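Local coordinates for putative capsular polysaccharide biosynthesis protein (PDB 6EWJ), which probably acts as a pyridoxal 5'-phosphate-dependent sugar aminotransferase in pneumococcal teichoic acid biosynthesis, at residues S347-K352 and E378-L383; V74-P79 and A160-Q165; V28-S33 and T267-S272; F14-I19 and H386-D391. All coordinates share one frame; numbering follows the deposited sequence.

Contact 1 (S347-K352 and E378-L383); sequences SNVHYK and ENEITL
Asn348 and Thr382 face each other as an antiparallel hydrogen-bonded pair, the single bridge by which segment 347-352 leans on the edge of strand 380-383. Asn348 N donates to Thr382 O at 3.0 Å, in the carbonyl plane on a lone pair, and Thr382 N returns a nearly straight bond to Asn348 O at 2.7 Å.

Beyond the bridge, side chains take over. The Glu380 chain bends at chi2 (-78°), which brings Glu380 OE1 to His350 N at 2.9 Å; the amide meets OE1 from above the carboxylate plane. The imidazole of His350 lies close to His179 and follows Val349 just before the cis peptide to Tyr351; both His179 and Tyr351 bind pyridoxal 5'-phosphate, absent here. His350 ND1 donates almost within the ring plane to Thr382 OG1 at 2.7 Å. Thr382 OG1 in turn donates to Glu380 OE2 at 2.7 Å, on the syn lone pair.

Van der Waals contact is lighter. The Val349 and Glu380 side chains run past each other in opposite directions, Val349 CG1 3.5 Å from Glu380 OE1, and Ser347 CB touches Ile381 CG2.

Both Glu380 oxygens are thus engaged. The chain of hydrogen bonds fixes the rotation of the His350 ring and leaves the Thr382 hydroxyl both donating and accepting.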
loop_
_atom_site.group_PDB
_atom_site.type_symbol
_atom_site.label_atom_id
_atom_site.label_comp_id
_atom_site.label_asym_id
_atom_site.label_seq_id
_atom_site.Cartn_x
_atom_site.Cartn_y
_atom_site.Cartn_z
ATOM N N SER A 347 12.633 17.972 -19.227
ATOM C CA SER A 347 11.510 17.661 -20.099
ATOM C C SER A 347 11.254 16.180 -19.950
ATOM O O SER A 347 12.069 15.451 -19.314
ATOM C CB SER A 347 11.782 18.090 -21.552
ATOM O OG SER A 347 12.830 17.354 -22.184
ATOM N N ASN A 348 10.132 15.724 -20.478
ATOM C CA ASN A 348 9.747 14.373 -20.306
ATOM C C ASN A 348 8.950 13.916 -21.462
ATOM O O ASN A 348 8.697 14.691 -22.397
ATOM C CB ASN A 348 8.943 14.264 -19.009
ATOM C CG ASN A 348 9.148 12.963 -18.295
ATOM O OD1 ASN A 348 9.553 11.944 -18.887
ATOM N ND2 ASN A 348 8.823 12.961 -17.014
ATOM N N VAL A 349 8.605 12.634 -21.453
ATOM C CA VAL A 349 7.846 12.026 -22.537
ATOM C C VAL A 349 6.690 11.278 -21.918
ATOM O O VAL A 349 6.882 10.428 -21.038
ATOM C CB VAL A 349 8.687 11.081 -23.459
ATOM C CG1 VAL A 349 7.783 10.362 -24.466
ATOM C CG2 VAL A 349 9.768 11.841 -24.174
ATOM N N HIS A 350 5.489 11.637 -22.340
ATOM C CA HIS A 350 4.264 10.963 -21.929
ATOM C C HIS A 350 3.512 10.564 -23.197
ATOM O O HIS A 350 2.865 11.435 -23.829
ATOM C CB HIS A 350 3.378 11.886 -21.114
ATOM C CG HIS A 350 4.003 12.381 -19.851
ATOM N ND1 HIS A 350 4.883 13.433 -19.838
ATOM C CD2 HIS A 350 3.917 11.942 -18.580
ATOM C CE1 HIS A 350 5.285 13.654 -18.602
ATOM N NE2 HIS A 350 4.740 12.739 -17.821
ATOM N N TYR A 351 3.580 9.309 -23.625
ATOM C CA TYR A 351 4.341 8.196 -23.019
ATOM C C TYR A 351 4.779 7.275 -24.120
ATOM O O TYR A 351 4.292 7.343 -25.229
ATOM C CB TYR A 351 3.469 7.324 -22.152
ATOM C CG TYR A 351 2.861 7.927 -20.916
ATOM C CD1 TYR A 351 3.559 7.944 -19.728
ATOM C CD2 TYR A 351 1.554 8.462 -20.930
ATOM C CE1 TYR A 351 2.989 8.476 -18.560
ATOM C CE2 TYR A 351 0.989 8.990 -19.754
ATOM C CZ TYR A 351 1.730 8.981 -18.568
ATOM O OH TYR A 351 1.183 9.506 -17.353
ATOM N N LYS A 352 5.738 6.401 -23.801
ATOM C CA LYS A 352 5.966 5.225 -24.592
ATOM C C LYS A 352 4.664 4.469 -24.616
ATOM O O LYS A 352 4.082 4.275 -23.578
ATOM C CB LYS A 352 6.988 4.314 -23.914
ATOM C CG LYS A 352 8.384 4.800 -24.012
ATOM C CD LYS A 352 9.344 3.656 -23.656
ATOM C CE LYS A 352 10.747 4.059 -23.952
ATOM N NZ LYS A 352 11.717 3.030 -23.445
ATOM N N GLU A 378 6.184 9.385 -30.823
ATOM C CA GLU A 378 7.368 9.704 -31.590
ATOM C C GLU A 378 7.892 11.165 -31.535
ATOM O O GLU A 378 9.113 11.381 -31.474
ATOM C CB GLU A 378 7.134 9.317 -33.069
ATOM C CG GLU A 378 8.408 9.193 -33.873
ATOM C CD GLU A 378 8.183 8.987 -35.366
ATOM O OE1 GLU A 378 7.035 8.847 -35.830
ATOM O OE2 GLU A 378 9.194 8.926 -36.072
ATOM N N ASN A 379 6.990 12.142 -31.604
ATOM C CA ASN A 379 7.370 13.563 -31.645
ATOM C C ASN A 379 6.899 14.347 -30.396
ATOM O O ASN A 379 6.865 15.564 -30.407
ATOM C CB ASN A 379 6.874 14.222 -32.927
ATOM C CG ASN A 379 5.367 14.209 -33.072
ATOM O OD1 ASN A 379 4.670 13.350 -32.512
ATOM N ND2 ASN A 379 4.855 15.126 -33.852
ATOM N N GLU A 380 6.593 13.624 -29.331
ATOM C CA GLU A 380 6.016 14.193 -28.149
ATOM C C GLU A 380 7.109 14.625 -27.192
ATOM O O GLU A 380 8.063 13.854 -26.934
ATOM C CB GLU A 380 5.066 13.205 -27.481
ATOM C CG GLU A 380 4.173 13.812 -26.405
ATOM C CD GLU A 380 4.865 14.049 -25.066
ATOM O OE1 GLU A 380 5.758 13.264 -24.670
ATOM O OE2 GLU A 380 4.503 15.019 -24.350
ATOM N N ILE A 381 6.972 15.849 -26.678
ATOM C CA ILE A 381 7.787 16.355 -25.590
ATOM C C ILE A 381 6.922 17.064 -24.562
ATOM O O ILE A 381 6.123 17.960 -24.888
ATOM C CB ILE A 381 8.896 17.296 -26.100
ATOM C CG1 ILE A 381 9.907 16.503 -26.981
ATOM C CG2 ILE A 381 9.678 17.907 -24.956
ATOM C CD1 ILE A 381 10.864 17.377 -27.770
ATOM N N THR A 382 7.107 16.696 -23.303
ATOM C CA THR A 382 6.417 17.348 -22.244
ATOM C C THR A 382 7.334 18.377 -21.607
ATOM O O THR A 382 8.429 18.044 -21.146
ATOM C CB THR A 382 5.934 16.352 -21.183
ATOM O OG1 THR A 382 5.380 15.223 -21.826
ATOM C CG2 THR A 382 4.886 16.951 -20.298
ATOM N N LEU A 383 6.871 19.624 -21.580
ATOM C CA LEU A 383 7.575 20.716 -20.905
ATOM C C LEU A 383 7.094 20.852 -19.493
ATOM O O LEU A 383 5.970 20.443 -19.220
ATOM C CB LEU A 383 7.311 22.047 -21.613
ATOM C CG LEU A 383 7.625 22.093 -23.116
ATOM C CD1 LEU A 383 7.298 23.474 -23.656
ATOM C CD2 LEU A 383 9.064 21.726 -23.399
#

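Contact 2 (V74-P79 and A160-Q165); sequences VLEVGP and ASSKWQ
Leu75 O is the polar focus shared by segments 74-79 and 160-165: one carbonyl oxygen receives two side-chain donors from the other segment. Gln165 NE2 donates to Leu75 O at 2.8 Å, with the oxygen close to the amide plane. Ser162 OG donates to Leu75 O at 3.0 Å from above the carbonyl plane, 49° out of it. Extended beyond CG, the glutamine chain carries its amide out to this oxygen.

Each donor has a second task within its own segment. Ser162 sits at the N-cap of helix 163-168, Ser162 OG accepting from Gln165 N at 3.2 Å. Gln165 OE1 takes bonds from Ser161 N and Ser161 OG, both from the same face of the amide. The loop before the helix is therefore tied to the side chain that grips Leu75.

Packing centres on Trp164. Val74 CG1 lies 3.7 Å from Trp164 CD1, and Leu75 CD2 meets Trp164 CB. Two oxygens also come close to carbon: Val74 O, at the indole edge, is 3.3 Å from Trp164 CD1, and Glu76 OE1 rests beside Ser162 CB.

Helix 64-74 closes here with a Schellman motif at Glu76, whose positive phi turns the chain toward strand 82-86. Helix 225-236 packs on Val74 and Trp164, and its Glu231 accepts from Trp164 NE1 and pairs with Lys163; Leu75 and Val77 pack on strand 129-132 of the central sheet.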
loop_
_atom_site.group_PDB
_atom_site.type_symbol
_atom_site.label_atom_id
_atom_site.label_comp_id
_atom_site.label_asym_id
_atom_site.label_seq_id
_atom_site.Cartn_x
_atom_site.Cartn_y
_atom_site.Cartn_z
ATOM N N VAL A 74 -13.603 -4.580 -6.488
ATOM C CA VAL A 74 -15.003 -4.378 -6.022
ATOM C C VAL A 74 -15.960 -4.884 -7.133
ATOM O O VAL A 74 -16.915 -5.632 -6.874
ATOM C CB VAL A 74 -15.265 -2.916 -5.668
ATOM C CG1 VAL A 74 -16.758 -2.613 -5.605
ATOM C CG2 VAL A 74 -14.549 -2.554 -4.360
ATOM N N LEU A 75 -15.630 -4.549 -8.377
ATOM C CA LEU A 75 -16.359 -5.100 -9.530
ATOM C C LEU A 75 -16.199 -6.624 -9.766
ATOM O O LEU A 75 -16.907 -7.191 -10.606
ATOM C CB LEU A 75 -15.960 -4.330 -10.790
ATOM C CG LEU A 75 -16.357 -2.858 -10.808
ATOM C CD1 LEU A 75 -15.765 -2.193 -12.020
ATOM C CD2 LEU A 75 -17.878 -2.682 -10.759
ATOM N N GLU A 76 -15.297 -7.263 -9.020
ATOM C CA GLU A 76 -14.896 -8.681 -9.180
ATOM C C GLU A 76 -14.467 -9.046 -10.619
ATOM O O GLU A 76 -14.741 -10.123 -11.109
ATOM C CB GLU A 76 -15.966 -9.613 -8.630
ATOM C CG GLU A 76 -16.200 -9.411 -7.135
ATOM C CD GLU A 76 -17.347 -10.237 -6.624
ATOM O OE1 GLU A 76 -18.445 -9.933 -7.008
ATOM O OE2 GLU A 76 -17.204 -11.195 -5.840
ATOM N N VAL A 77 -13.791 -8.125 -11.274
ATOM C CA VAL A 77 -13.166 -8.375 -12.575
ATOM C C VAL A 77 -11.992 -9.324 -12.290
ATOM O O VAL A 77 -11.176 -9.053 -11.395
ATOM C CB VAL A 77 -12.684 -7.049 -13.232
ATOM C CG1 VAL A 77 -11.848 -7.272 -14.489
ATOM C CG2 VAL A 77 -13.875 -6.181 -13.575
ATOM N N GLY A 78 -11.920 -10.436 -13.013
ATOM C CA GLY A 78 -10.848 -11.396 -12.812
ATOM C C GLY A 78 -10.536 -12.257 -14.031
ATOM O O GLY A 78 -10.743 -11.809 -15.175
ATOM N N PRO A 79 -10.007 -13.473 -13.796
ATOM C CA PRO A 79 -9.671 -14.411 -14.887
ATOM C C PRO A 79 -10.826 -14.625 -15.848
ATOM O O PRO A 79 -11.960 -14.808 -15.416
ATOM C CB PRO A 79 -9.334 -15.697 -14.139
ATOM C CG PRO A 79 -8.778 -15.222 -12.834
ATOM C CD PRO A 79 -9.626 -14.029 -12.479
ATOM N N ALA A 160 -23.378 -10.166 -17.049
ATOM C CA ALA A 160 -22.949 -9.937 -15.682
ATOM C C ALA A 160 -22.467 -11.248 -15.015
ATOM O O ALA A 160 -23.048 -12.299 -15.243
ATOM C CB ALA A 160 -24.085 -9.306 -14.889
ATOM N N SER A 161 -21.399 -11.181 -14.210
ATOM C CA SER A 161 -20.973 -12.328 -13.376
ATOM C C SER A 161 -20.470 -11.898 -11.995
ATOM O O SER A 161 -19.568 -12.500 -11.448
ATOM C CB SER A 161 -19.913 -13.154 -14.110
ATOM O OG SER A 161 -18.743 -12.400 -14.333
ATOM N N SER A 162 -21.089 -10.870 -11.425
ATOM C CA SER A 162 -20.850 -10.477 -10.035
ATOM C C SER A 162 -21.977 -9.551 -9.598
ATOM O O SER A 162 -22.717 -9.044 -10.456
ATOM C CB SER A 162 -19.518 -9.738 -9.889
ATOM O OG SER A 162 -19.605 -8.406 -10.385
ATOM N N LYS A 163 -22.083 -9.310 -8.291
ATOM C CA LYS A 163 -23.086 -8.414 -7.749
ATOM C C LYS A 163 -23.124 -7.080 -8.495
ATOM O O LYS A 163 -24.140 -6.719 -9.091
ATOM C CB LYS A 163 -22.853 -8.162 -6.264
ATOM C CG LYS A 163 -23.887 -7.224 -5.638
ATOM C CD LYS A 163 -23.783 -7.161 -4.125
ATOM C CE LYS A 163 -22.699 -6.211 -3.677
ATOM N NZ LYS A 163 -22.585 -6.164 -2.183
ATOM N N TRP A 164 -22.005 -6.375 -8.490
ATOM C CA TRP A 164 -21.958 -5.031 -9.047
ATOM C C TRP A 164 -22.071 -5.028 -10.567
ATOM O O TRP A 164 -22.693 -4.131 -11.132
ATOM C CB TRP A 164 -20.722 -4.274 -8.564
ATOM C CG TRP A 164 -20.771 -3.971 -7.113
ATOM C CD1 TRP A 164 -19.918 -4.435 -6.153
ATOM C CD2 TRP A 164 -21.753 -3.172 -6.427
ATOM N NE1 TRP A 164 -20.299 -3.972 -4.915
ATOM C CE2 TRP A 164 -21.426 -3.199 -5.053
ATOM C CE3 TRP A 164 -22.883 -2.446 -6.839
ATOM C CZ2 TRP A 164 -22.167 -2.495 -4.089
ATOM C CZ3 TRP A 164 -23.622 -1.756 -5.886
ATOM C CH2 TRP A 164 -23.254 -1.787 -4.519
ATOM N N GLN A 165 -21.553 -6.054 -11.233
ATOM C CA GLN A 165 -21.737 -6.156 -12.698
ATOM C C GLN A 165 -23.202 -6.316 -13.094
ATOM O O GLN A 165 -23.620 -5.808 -14.138
ATOM C CB GLN A 165 -20.942 -7.316 -13.292
ATOM C CG GLN A 165 -19.433 -7.120 -13.255
ATOM C CD GLN A 165 -18.699 -8.415 -13.589
ATOM O OE1 GLN A 165 -19.173 -9.222 -14.391
ATOM N NE2 GLN A 165 -17.575 -8.644 -12.927
#

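Contact 3 (V28-S33 and T267-S272); sequences VDTLRS and TDIMAS
Thr30, near the end of helix 21-31, points its side chain at Ile269 and Ser272 in the opening turns of helix 268-299, and the course of that side chain explains most of the contact. Thr30 CB stands 3.5 Å from Ser272 OG. From there the two branches part. The methyl Thr30 CG2, placed anti to the backbone N, settles against the backbone of the opposite helix, 3.8 Å from Ile269 N, and also touches Ile269 CG1. The hydroxyl Thr30 OG1 turns the other way, lying 2.8 Å from Ser272 OG. Thr30 OG1 also donates to a water at 2.9 Å.

That water extends the reach of the threonine. It gives its own hydrogens to Ser33 OG and to Asp268 OD2, so that one molecule spans both segments. The Asp268 carboxylate has backbone partners as well, Thr42 N and Lys41 N, at the start of helix 40-53.

Polar groups on each side are held from behind. Ser33 OG and Ser33 N both donate to Thr30 O. Asp268 O likewise accepts from Ser272 N and Ser272 OG, which approach from opposite faces of its plane. Beside this polar patch, Leu31 CD2 meets Ile269 CD1 at 3.7 Å and forms the apolar side of the contact.

The pair adjoins the dimer interface, where Ile269 packs on Ala210 of the second subunit. The arrangement is a helix end packed on a helix start, with Thr30 CA and Ile269 CA 6.2 Å apart and a water joining Thr30, Ser33 and Asp268, within the fold of a DegT/DnrJ/EryC1 family aminotransferase.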
loop_
_atom_site.group_PDB
_atom_site.type_symbol
_atom_site.label_atom_id
_atom_site.label_comp_id
_atom_site.label_asym_id
_atom_site.label_seq_id
_atom_site.Cartn_x
_atom_site.Cartn_y
_atom_site.Cartn_z
ATOM N N VAL A 28 2.298 18.505 11.350
ATOM C CA VAL A 28 2.722 18.604 12.746
ATOM C C VAL A 28 1.577 18.395 13.735
ATOM O O VAL A 28 1.731 17.658 14.726
ATOM C CB VAL A 28 3.424 19.922 13.019
ATOM N N ASP A 29 0.433 19.010 13.449
ATOM C CA ASP A 29 -0.784 18.851 14.247
ATOM C C ASP A 29 -1.214 17.378 14.351
ATOM O O ASP A 29 -1.525 16.887 15.440
ATOM C CB ASP A 29 -1.930 19.693 13.671
ATOM C CG ASP A 29 -3.238 19.415 14.332
ATOM O OD1 ASP A 29 -4.003 18.554 13.889
ATOM O OD2 ASP A 29 -3.497 20.047 15.336
ATOM N N THR A 30 -1.210 16.688 13.229
ATOM C CA THR A 30 -1.472 15.259 13.227
ATOM C C THR A 30 -0.458 14.460 14.087
ATOM O O THR A 30 -0.853 13.555 14.859
ATOM C CB THR A 30 -1.537 14.719 11.782
ATOM O OG1 THR A 30 -2.872 14.834 11.313
ATOM C CG2 THR A 30 -1.170 13.201 11.694
ATOM N N LEU A 31 0.833 14.758 13.922
ATOM C CA LEU A 31 1.883 14.073 14.697
ATOM C C LEU A 31 1.836 14.285 16.202
ATOM O O LEU A 31 2.473 13.517 16.961
ATOM C CB LEU A 31 3.258 14.444 14.170
ATOM C CG LEU A 31 3.547 13.881 12.745
ATOM C CD1 LEU A 31 4.895 14.357 12.247
ATOM C CD2 LEU A 31 3.470 12.360 12.686
ATOM N N ARG A 32 1.132 15.349 16.639
ATOM C CA ARG A 32 0.858 15.584 18.050
ATOM C C ARG A 32 -0.455 14.976 18.534
ATOM O O ARG A 32 -0.737 15.015 19.733
ATOM C CB ARG A 32 0.793 17.094 18.345
ATOM C CG ARG A 32 2.131 17.759 18.222
ATOM C CD ARG A 32 2.131 19.180 18.777
ATOM N NE ARG A 32 3.231 19.923 18.160
ATOM C CZ ARG A 32 3.158 20.627 17.026
ATOM N NH1 ARG A 32 2.011 20.708 16.317
ATOM N NH2 ARG A 32 4.244 21.289 16.617
ATOM N N SER A 33 -1.251 14.434 17.609
ATOM C CA SER A 33 -2.559 13.901 17.937
ATOM C C SER A 33 -2.476 12.417 18.293
ATOM O O SER A 33 -1.445 11.787 18.190
ATOM C CB SER A 33 -3.516 14.098 16.744
ATOM O OG SER A 33 -3.330 13.071 15.790
ATOM N N THR A 267 -2.918 7.514 5.570
ATOM C CA THR A 267 -2.670 7.975 6.910
ATOM C C THR A 267 -3.155 9.436 7.050
ATOM O O THR A 267 -3.222 10.183 6.056
ATOM C CB THR A 267 -1.183 7.973 7.265
ATOM O OG1 THR A 267 -0.482 8.860 6.391
ATOM C CG2 THR A 267 -0.540 6.580 7.180
ATOM N N ASP A 268 -3.380 9.836 8.287
ATOM C CA ASP A 268 -3.715 11.234 8.582
ATOM C C ASP A 268 -2.554 12.198 8.308
ATOM O O ASP A 268 -2.750 13.391 8.156
ATOM C CB ASP A 268 -4.232 11.381 10.044
ATOM C CG ASP A 268 -5.750 11.233 10.154
ATOM O OD1 ASP A 268 -6.416 10.645 9.267
ATOM O OD2 ASP A 268 -6.293 11.729 11.142
ATOM N N ILE A 269 -1.326 11.636 8.269
ATOM C CA ILE A 269 -0.143 12.385 7.884
ATOM C C ILE A 269 -0.331 12.883 6.448
ATOM O O ILE A 269 -0.299 14.110 6.175
ATOM C CB ILE A 269 1.138 11.566 8.029
ATOM C CG1 ILE A 269 1.420 11.328 9.510
ATOM C CG2 ILE A 269 2.326 12.294 7.402
ATOM C CD1 ILE A 269 2.472 10.282 9.792
ATOM N N MET A 270 -0.637 11.939 5.560
ATOM C CA MET A 270 -0.935 12.255 4.138
ATOM C C MET A 270 -2.222 13.074 4.016
ATOM O O MET A 270 -2.279 14.041 3.206
ATOM C CB MET A 270 -1.099 10.983 3.335
ATOM C CG MET A 270 0.219 10.408 2.778
ATOM S SD MET A 270 1.524 10.366 3.975
ATOM C CE MET A 270 0.970 9.131 5.038
ATOM N N ALA A 271 -3.274 12.704 4.785
ATOM C CA ALA A 271 -4.552 13.458 4.670
ATOM C C ALA A 271 -4.360 14.941 5.057
ATOM O O ALA A 271 -5.010 15.846 4.494
ATOM C CB ALA A 271 -5.675 12.828 5.479
ATOM N N SER A 272 -3.435 15.182 5.998
ATOM C CA SER A 272 -3.099 16.548 6.461
ATOM C C SER A 272 -2.607 17.388 5.271
ATOM O O SER A 272 -3.066 18.509 5.063
ATOM C CB SER A 272 -2.077 16.514 7.593
ATOM O OG SER A 272 -2.678 16.163 8.835
HETATM O O HOH W 1 -4.626 13.176 12.992
#

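Contact 4 (F14-I19 and H386-D391); sequences FSPPDI and HTKLSD
With CG between its backbone N and carbonyl carbon (chi1 54°), His386 turns its imidazole to Pro16. Asp18 swings CG anti to N (chi1 -168°), sending its carboxylate across to Thr387.

The first pair makes a CH-pi contact: Pro16 CD sits over the middle of the His386 ring, 3.4 Å from the ring centroid and only 4° off the normal. Leu389 CG covers the opposite face, and Phe14 O lies at the edge, 3.1 Å from His386 CD2. Sandwiched this way, the ring is further anchored by His386 NE2, which bonds to Pro13 O.

The second is a short hydrogen bond, Thr387 OG1 to Asp18 OD2 at 2.5 Å, on the anti lone pair of Asp18 OD2. Asp18 OD1 pairs with Arg280. The Lys388 chain bends at chi2 and chi3, and Lys388 CG lies 4.0 Å from Pro16 CG. Lys388 NZ is 4.6 Å from Asp18 OD1, too far for a salt bridge.

The type I turn from His386 to Leu389 leads from strand 380-383 toward helix 391-409, whose N-cap is Ser390. Against it lies the N-terminal loop before helix 21-31, and helix 268-299 packs against both, touching Asp18, His386 and Thr387.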
loop_
_atom_site.group_PDB
_atom_site.type_symbol
_atom_site.label_atom_id
_atom_site.label_comp_id
_atom_site.label_asym_id
_atom_site.label_seq_id
_atom_site.Cartn_x
_atom_site.Cartn_y
_atom_site.Cartn_z
ATOM N N PHE A 14 11.455 19.548 -13.691
ATOM C CA PHE A 14 10.202 19.144 -14.289
ATOM C C PHE A 14 8.948 19.182 -13.388
ATOM O O PHE A 14 7.866 19.530 -13.865
ATOM C CB PHE A 14 10.334 17.762 -14.901
ATOM C CG PHE A 14 9.165 17.416 -15.740
ATOM C CD1 PHE A 14 9.043 17.947 -17.030
ATOM C CD2 PHE A 14 8.170 16.598 -15.244
ATOM C CE1 PHE A 14 7.952 17.650 -17.798
ATOM C CE2 PHE A 14 7.066 16.311 -16.005
ATOM C CZ PHE A 14 6.955 16.841 -17.291
ATOM N N SER A 15 9.065 18.766 -12.127
ATOM C CA SER A 15 7.910 18.609 -11.255
ATOM C C SER A 15 8.262 18.618 -9.744
ATOM O O SER A 15 8.024 17.646 -9.079
ATOM C CB SER A 15 7.169 17.322 -11.614
ATOM O OG SER A 15 8.053 16.208 -11.545
ATOM N N PRO A 16 8.850 19.717 -9.244
ATOM C CA PRO A 16 9.159 19.810 -7.811
ATOM C C PRO A 16 7.881 19.998 -7.048
ATOM O O PRO A 16 6.924 20.511 -7.614
ATOM C CB PRO A 16 10.023 21.073 -7.712
ATOM C CG PRO A 16 9.498 21.951 -8.818
ATOM C CD PRO A 16 9.062 21.001 -9.929
ATOM N N PRO A 17 7.863 19.602 -5.764
ATOM C CA PRO A 17 6.670 19.744 -4.975
ATOM C C PRO A 17 6.467 21.193 -4.530
ATOM O O PRO A 17 7.439 21.928 -4.343
ATOM C CB PRO A 17 6.964 18.825 -3.772
ATOM C CG PRO A 17 8.418 18.980 -3.556
ATOM C CD PRO A 17 8.989 19.075 -4.961
ATOM N N ASP A 18 5.205 21.593 -4.385
ATOM C CA ASP A 18 4.849 22.919 -3.905
ATOM C C ASP A 18 4.239 22.768 -2.511
ATOM O O ASP A 18 3.036 22.552 -2.378
ATOM C CB ASP A 18 3.851 23.586 -4.867
ATOM C CG ASP A 18 3.662 25.089 -4.587
ATOM O OD1 ASP A 18 3.845 25.526 -3.414
ATOM O OD2 ASP A 18 3.308 25.815 -5.545
ATOM N N ILE A 19 5.097 22.790 -1.503
ATOM C CA ILE A 19 4.694 22.606 -0.113
ATOM C C ILE A 19 5.026 23.891 0.621
ATOM O O ILE A 19 6.137 24.402 0.492
ATOM C CB ILE A 19 5.458 21.429 0.546
ATOM C CG1 ILE A 19 5.363 20.136 -0.295
ATOM C CG2 ILE A 19 4.994 21.216 1.976
ATOM C CD1 ILE A 19 3.957 19.577 -0.480
ATOM N N HIS A 386 4.254 23.337 -13.505
ATOM C CA HIS A 386 4.064 23.257 -12.087
ATOM C C HIS A 386 4.132 24.678 -11.544
ATOM O O HIS A 386 4.559 25.619 -12.238
ATOM C CB HIS A 386 5.169 22.397 -11.462
ATOM C CG HIS A 386 6.560 22.836 -11.809
ATOM N ND1 HIS A 386 7.220 23.844 -11.139
ATOM C CD2 HIS A 386 7.426 22.392 -12.751
ATOM C CE1 HIS A 386 8.435 23.991 -11.642
ATOM N NE2 HIS A 386 8.578 23.128 -12.635
ATOM N N THR A 387 3.782 24.803 -10.267
ATOM C CA THR A 387 3.521 26.128 -9.682
ATOM C C THR A 387 4.748 26.810 -9.081
ATOM O O THR A 387 4.621 27.868 -8.509
ATOM C CB THR A 387 2.418 25.999 -8.632
ATOM O OG1 THR A 387 2.696 24.875 -7.784
ATOM C CG2 THR A 387 1.095 25.774 -9.344
ATOM N N LYS A 388 5.914 26.167 -9.164
ATOM C CA LYS A 388 7.178 26.801 -8.844
ATOM C C LYS A 388 7.853 27.474 -10.048
ATOM O O LYS A 388 8.852 28.167 -9.873
ATOM C CB LYS A 388 8.140 25.779 -8.204
ATOM C CG LYS A 388 7.549 24.978 -7.030
ATOM C CD LYS A 388 7.313 25.831 -5.800
ATOM C CE LYS A 388 8.589 26.154 -5.049
ATOM N NZ LYS A 388 8.232 26.823 -3.764
ATOM N N LEU A 389 7.303 27.307 -11.249
ATOM C CA LEU A 389 7.806 28.018 -12.436
ATOM C C LEU A 389 7.553 29.531 -12.341
ATOM O O LEU A 389 6.425 29.954 -12.119
ATOM C CB LEU A 389 7.115 27.527 -13.713
ATOM C CG LEU A 389 7.453 26.149 -14.253
ATOM C CD1 LEU A 389 6.522 25.821 -15.414
ATOM C CD2 LEU A 389 8.904 26.083 -14.696
ATOM N N SER A 390 8.595 30.326 -12.524
ATOM C CA SER A 390 8.430 31.764 -12.716
ATOM C C SER A 390 8.031 32.065 -14.176
ATOM O O SER A 390 8.326 31.295 -15.093
ATOM C CB SER A 390 9.737 32.486 -12.402
ATOM O OG SER A 390 10.732 32.148 -13.364
ATOM N N ASP A 391 7.417 33.224 -14.384
ATOM C CA ASP A 391 7.169 33.729 -15.737
ATOM C C ASP A 391 8.450 33.810 -16.596
ATOM O O ASP A 391 8.418 33.448 -17.764
ATOM C CB ASP A 391 6.427 35.067 -15.676
ATOM C CG ASP A 391 4.991 34.918 -15.167
ATOM O OD1 ASP A 391 4.457 33.783 -15.164
ATOM O OD2 ASP A 391 4.397 35.908 -14.738
#

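In the fold
Buried contacts 1, 2 and 3 contrast with contact 4, which lies at the surface. Contacts 1 and 4 are neighbours: Phe14 of contact 4 packs on Asn348, His350 and Thr382 of contact 1, so the N-terminal loop covers the strand edge near the cofactor site. Helix 268-299 links contacts 3 and 4, entering the former with its opening turns and packing against the latter. Contact 2 stands apart, on the other side of the chain's centre from contacts 1 and 4, and is untouched by the second subunit, which reaches the other three. Chemistry follows place: a strand-edge bridge with chained side-chain hydrogen bonds, side-chain donors on a carbonyl at a helix end, a water-mediated helix pair, and ring-face packing between loops.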